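Local coordinates for penicillin binding protein 2X (Streptococcus thermophilus, PDB 5U47) that probably acts as a divisome transpeptidase that cross-links peptidoglycan strands at the septum and is inactivated by beta-lactams that acylate its active site, at residues 361-366 against 402-407; 305-310 against 372-377. The protein carries 1 engineered substitution. All blocks are in the same frame, centred on the assembly; numbering follows the deposited sequence.

Interaction 1: residues 361-366 against 402-407; sequences MLEQAM and NIAQSS
Glu363 makes every close approach from helix 356-366 to Ile403, Ala404 and Ser407, and all of these approaches are van der Waals; no hydrogen bond or salt bridge spans the two segments. The aliphatic part comes first: Glu363 CB sits 3.8 Å from Ser407 CB, at the nearest backbone pairing, where the CA atoms of Glu363 and Ser407 are 6.3 Å apart. With CG anti to the backbone N (chi1 -170°) and a bend at chi2 (-79°), the chain then turns along helix 400-405, and its carboxylate meets carbon. Glu363 OE1 lies 3.8 Å from Ala404 CA, while Glu363 OE2 is 3.6 Å from the CG2 branch of Ile403, whose side chain crosses that of the glutamate at about a right angle.

The hydroxyls of 402-407 bond back into their own helical turn. Ser407 OG donates to Ala404 O at 2.7 Å, nearly in line with the C=O, and Ser407 N reaches the same oxygen. Ser406 OG donates to Ile403 O at 2.5 Å and is also bonded to Trp371 NE1.

The contact joins two helices of the transpeptidase domain, and Trp371 of helix 368-377 touches both Glu363 and Ile403. Ser407 lies near, without touching, the SxxK motif expected to carry the acylated serine. Glu363 OE2, buried against carbon, also lies close to Asp368 OD1; this would be expected to raise the pKa of one of the two acids.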
loop_
_atom_site.group_PDB
_atom_site.type_symbol
_atom_site.label_atom_id
_atom_site.label_comp_id
_atom_site.label_asym_id
_atom_site.label_seq_id
_atom_site.Cartn_x
_atom_site.Cartn_y
_atom_site.Cartn_z
ATOM N N MET A 361 -28.296 9.783 17.505
ATOM C CA MET A 361 -29.722 9.945 17.204
ATOM C C MET A 361 -30.033 9.548 15.751
ATOM O O MET A 361 -31.046 8.892 15.490
ATOM C CB MET A 361 -30.196 11.378 17.495
ATOM C CG MET A 361 -30.379 11.666 18.973
ATOM S SD MET A 361 -30.591 13.424 19.332
ATOM C CE MET A 361 -31.116 13.376 21.044
ATOM N N LEU A 362 -29.159 9.933 14.814
ATOM C CA LEU A 362 -29.348 9.576 13.400
ATOM C C LEU A 362 -29.279 8.061 13.215
ATOM O O LEU A 362 -30.063 7.491 12.446
ATOM C CB LEU A 362 -28.321 10.277 12.492
ATOM C CG LEU A 362 -28.489 11.791 12.301
ATOM C CD1 LEU A 362 -27.380 12.364 11.425
ATOM C CD2 LEU A 362 -29.865 12.111 11.720
ATOM N N GLU A 363 -28.351 7.424 13.936
ATOM C CA GLU A 363 -28.196 5.964 13.920
ATOM C C GLU A 363 -29.462 5.261 14.426
ATOM O O GLU A 363 -29.887 4.270 13.837
ATOM C CB GLU A 363 -26.990 5.532 14.767
ATOM C CG GLU A 363 -26.590 4.061 14.635
ATOM C CD GLU A 363 -27.452 3.076 15.420
ATOM O OE1 GLU A 363 -27.916 3.398 16.522
ATOM O OE2 GLU A 363 -27.650 1.949 14.923
ATOM N N GLN A 364 -30.041 5.781 15.506
ATOM C CA GLN A 364 -31.268 5.211 16.081
ATOM C C GLN A 364 -32.473 5.410 15.160
ATOM O O GLN A 364 -33.355 4.564 15.105
ATOM C CB GLN A 364 -31.555 5.813 17.461
ATOM C CG GLN A 364 -30.540 5.437 18.534
ATOM C CD GLN A 364 -30.862 6.028 19.898
ATOM O OE1 GLN A 364 -31.879 6.697 20.085
ATOM N NE2 GLN A 364 -29.989 5.779 20.858
ATOM N N ALA A 365 -32.483 6.524 14.429
ATOM C CA ALA A 365 -33.578 6.851 13.493
ATOM C C ALA A 365 -33.600 5.923 12.290
ATOM O O ALA A 365 -34.656 5.647 11.744
ATOM C CB ALA A 365 -33.466 8.294 13.019
ATOM N N MET A 366 -32.432 5.472 11.848
ATOM C CA MET A 366 -32.395 4.533 10.735
ATOM C C MET A 366 -32.508 3.122 11.315
ATOM O O MET A 366 -33.072 2.240 10.686
ATOM C CB MET A 366 -31.158 4.742 9.838
ATOM C CG MET A 366 -29.821 4.321 10.388
ATOM S SD MET A 366 -28.503 4.668 9.176
ATOM C CE MET A 366 -28.251 6.425 9.427
ATOM N N ASN A 402 -22.131 -1.501 20.607
ATOM C CA ASN A 402 -21.086 -1.202 19.622
ATOM C C ASN A 402 -21.672 -0.621 18.332
ATOM O O ASN A 402 -21.074 0.259 17.745
ATOM C CB ASN A 402 -20.271 -2.432 19.220
ATOM C CG ASN A 402 -19.444 -2.988 20.347
ATOM O OD1 ASN A 402 -19.967 -3.548 21.274
ATOM N ND2 ASN A 402 -18.122 -2.900 20.215
ATOM N N ILE A 403 -22.818 -1.137 17.880
ATOM C CA ILE A 403 -23.447 -0.633 16.648
ATOM C C ILE A 403 -23.782 0.862 16.794
ATOM O O ILE A 403 -23.546 1.639 15.867
ATOM C CB ILE A 403 -24.685 -1.449 16.243
ATOM C CG1 ILE A 403 -24.276 -2.874 15.856
ATOM C CG2 ILE A 403 -25.382 -0.811 15.042
ATOM C CD1 ILE A 403 -25.456 -3.796 15.605
ATOM N N ALA A 404 -24.289 1.268 17.959
ATOM C CA ALA A 404 -24.574 2.691 18.205
ATOM C C ALA A 404 -23.273 3.506 18.247
ATOM O O ALA A 404 -23.170 4.566 17.644
ATOM C CB ALA A 404 -25.344 2.875 19.503
ATOM N N GLN A 405 -22.291 3.008 18.982
ATOM C CA GLN A 405 -21.004 3.696 19.108
ATOM C C GLN A 405 -20.297 3.834 17.773
ATOM O O GLN A 405 -19.606 4.817 17.548
ATOM C CB GLN A 405 -20.091 2.948 20.077
ATOM C CG GLN A 405 -20.518 3.032 21.542
ATOM C CD GLN A 405 -19.734 2.085 22.436
ATOM O OE1 GLN A 405 -19.310 0.996 22.006
ATOM N NE2 GLN A 405 -19.561 2.472 23.683
ATOM N N SER A 406 -20.456 2.834 16.902
ATOM C CA SER A 406 -19.820 2.851 15.587
ATOM C C SER A 406 -20.242 4.065 14.757
ATOM O O SER A 406 -19.510 4.451 13.831
ATOM C CB SER A 406 -20.098 1.551 14.798
ATOM O OG SER A 406 -21.460 1.462 14.415
ATOM N N SER A 407 -21.387 4.673 15.109
ATOM C CA SER A 407 -21.888 5.864 14.411
ATOM C C SER A 407 -20.920 7.048 14.552
ATOM O O SER A 407 -20.945 7.960 13.727
ATOM C CB SER A 407 -23.289 6.260 14.895
ATOM O OG SER A 407 -23.248 6.815 16.200
#

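Interaction 2: residues 305-310 against 372-377; sequences AINNGS and SNYLSL
Asn307 and Asn308, which meet Tyr374, lie in the final turn of helix 297-308, closed by a Schellman motif: Gly309 has positive phi, Ser310 N bonds to Ala305 O at 3.0 Å and Gly309 N to Ile306 O at 3.2 Å. From helix 368-377 Tyr374 brings its hydroxyl to this turn. Asn307 ND2 donates to Tyr374 OH over 2.9 Å at 167°, approaching the ring edge close to its plane; the amide and ring planes stand 86° apart, and the hydroxyl lies nearly in the amide plane. Asn307 swings its amide opposite its own backbone N (chi1 -159°), which carries ND2 to the phenol. Asn307 CB also lies 3.5 Å from Tyr374 OH.

A water links the same hydroxyl to Asn308: it lies 2.6 Å from Tyr374 OH and donates to Asn308 OD1, also at 2.6 Å. Asn308 ND2 bonds Ser310 OG at 2.9 Å, so both ends of this amide have a partner.

Asn307 OD1 accepts from Ser462 N, a backbone group that can only donate, which supports the assigned orientation of that amide. Ser462 is just ahead of helix 463-478, against which Ile306 packs. Tyr374 also touches Ala304, and Met366 of helix 356-366 packs on Ala305 and Asn308.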
loop_
_atom_site.group_PDB
_atom_site.type_symbol
_atom_site.label_atom_id
_atom_site.label_comp_id
_atom_site.label_asym_id
_atom_site.label_seq_id
_atom_site.Cartn_x
_atom_site.Cartn_y
_atom_site.Cartn_z
ATOM N N ALA A 305 -27.576 8.128 6.461
ATOM C CA ALA A 305 -28.786 8.811 6.905
ATOM C C ALA A 305 -29.443 9.532 5.736
ATOM O O ALA A 305 -30.672 9.493 5.590
ATOM C CB ALA A 305 -28.472 9.794 8.023
ATOM N N ILE A 306 -28.637 10.188 4.903
ATOM C CA ILE A 306 -29.178 10.908 3.745
ATOM C C ILE A 306 -29.749 9.914 2.739
ATOM O O ILE A 306 -30.863 10.106 2.232
ATOM C CB ILE A 306 -28.128 11.827 3.094
ATOM C CG1 ILE A 306 -27.772 12.962 4.072
ATOM C CG2 ILE A 306 -28.660 12.397 1.778
ATOM C CD1 ILE A 306 -26.586 13.807 3.654
ATOM N N ASN A 307 -28.994 8.847 2.479
ATOM C CA ASN A 307 -29.415 7.802 1.541
ATOM C C ASN A 307 -30.682 7.044 2.023
ATOM O O ASN A 307 -31.481 6.608 1.211
ATOM C CB ASN A 307 -28.297 6.789 1.304
ATOM C CG ASN A 307 -28.487 6.030 0.013
ATOM O OD1 ASN A 307 -28.436 6.621 -1.066
ATOM N ND2 ASN A 307 -28.692 4.725 0.105
ATOM N N ASN A 308 -30.827 6.886 3.338
ATOM C CA ASN A 308 -31.970 6.186 3.940
ATOM C C ASN A 308 -33.236 7.039 3.911
ATOM O O ASN A 308 -34.326 6.521 4.109
ATOM C CB ASN A 308 -31.652 5.836 5.405
ATOM C CG ASN A 308 -32.636 4.858 6.013
ATOM O OD1 ASN A 308 -32.918 3.808 5.439
ATOM N ND2 ASN A 308 -33.139 5.181 7.215
ATOM N N GLY A 309 -33.082 8.343 3.673
ATOM C CA GLY A 309 -34.196 9.277 3.699
ATOM C C GLY A 309 -34.527 9.722 5.123
ATOM O O GLY A 309 -35.557 10.359 5.350
ATOM N N SER A 310 -33.650 9.410 6.082
ATOM C CA SER A 310 -33.892 9.738 7.498
ATOM C C SER A 310 -32.970 10.854 8.027
ATOM O O SER A 310 -32.413 10.764 9.141
ATOM C CB SER A 310 -33.783 8.470 8.356
ATOM O OG SER A 310 -32.513 7.857 8.218
ATOM N N SER A 372 -26.041 -1.237 10.381
ATOM C CA SER A 372 -25.114 -2.355 10.308
ATOM C C SER A 372 -24.935 -2.850 8.839
ATOM O O SER A 372 -23.826 -3.263 8.425
ATOM C CB SER A 372 -25.573 -3.481 11.238
ATOM O OG SER A 372 -24.738 -4.624 11.099
ATOM N N ASN A 373 -26.015 -2.765 8.066
ATOM C CA ASN A 373 -25.982 -3.134 6.662
ATOM C C ASN A 373 -25.178 -2.099 5.852
ATOM O O ASN A 373 -24.502 -2.467 4.894
ATOM C CB ASN A 373 -27.394 -3.254 6.100
ATOM C CG ASN A 373 -27.412 -3.869 4.723
ATOM O OD1 ASN A 373 -27.815 -3.224 3.755
ATOM N ND2 ASN A 373 -26.924 -5.110 4.615
ATOM N N TYR A 374 -25.272 -0.813 6.216
ATOM C CA TYR A 374 -24.458 0.222 5.538
ATOM C C TYR A 374 -22.979 -0.019 5.770
ATOM O O TYR A 374 -22.182 0.136 4.843
ATOM C CB TYR A 374 -24.846 1.664 5.909
ATOM C CG TYR A 374 -25.993 2.212 5.086
ATOM C CD1 TYR A 374 -25.797 2.579 3.757
ATOM C CD2 TYR A 374 -27.277 2.376 5.628
ATOM C CE1 TYR A 374 -26.835 3.073 2.983
ATOM C CE2 TYR A 374 -28.321 2.876 4.859
ATOM C CZ TYR A 374 -28.091 3.221 3.538
ATOM O OH TYR A 374 -29.112 3.717 2.751
ATOM N N LEU A 375 -22.611 -0.415 6.988
ATOM C CA LEU A 375 -21.214 -0.717 7.295
ATOM C C LEU A 375 -20.748 -1.922 6.475
ATOM O O LEU A 375 -19.582 -2.021 6.091
ATOM C CB LEU A 375 -21.026 -0.991 8.777
ATOM C CG LEU A 375 -21.137 0.204 9.724
ATOM C CD1 LEU A 375 -21.247 -0.272 11.160
ATOM C CD2 LEU A 375 -19.944 1.139 9.564
ATOM N N SER A 376 -21.675 -2.840 6.210
ATOM C CA SER A 376 -21.362 -4.008 5.405
ATOM C C SER A 376 -21.189 -3.575 3.927
ATOM O O SER A 376 -20.242 -4.003 3.262
ATOM C CB SER A 376 -22.446 -5.074 5.589
ATOM O OG SER A 376 -22.071 -6.269 4.939
ATOM N N LEU A 377 -22.060 -2.692 3.437
ATOM C CA LEU A 377 -21.937 -2.159 2.069
ATOM C C LEU A 377 -20.634 -1.367 1.878
ATOM O O LEU A 377 -20.059 -1.359 0.787
ATOM C CB LEU A 377 -23.125 -1.273 1.727
ATOM C CG LEU A 377 -24.495 -1.954 1.561
ATOM C CD1 LEU A 377 -25.551 -0.900 1.312
ATOM C CD2 LEU A 377 -24.493 -2.965 0.423
HETATM O O HOH W 1 -31.535 2.982 3.362
#

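Interactions 1 and 2 lie in the helical part of the transpeptidase domain, their centres 10 Å apart and their segments alternating along the chain. Helices 356-366 and 368-377, consecutive in sequence, each supply one side of a contact. The segments also touch one another through residues outside the contacts proper: Met366 CE packs 3.5 Å from Ala305 N, and Ser406 OG packs against Leu375 CD1. All touching residues of interaction 1 are buried, and carbon packing around an acid does the work. Interaction 2 is only partly buried, with both asparagines partly exposed; there a direct hydrogen bond and a water bridge fasten one helix end to a phenol.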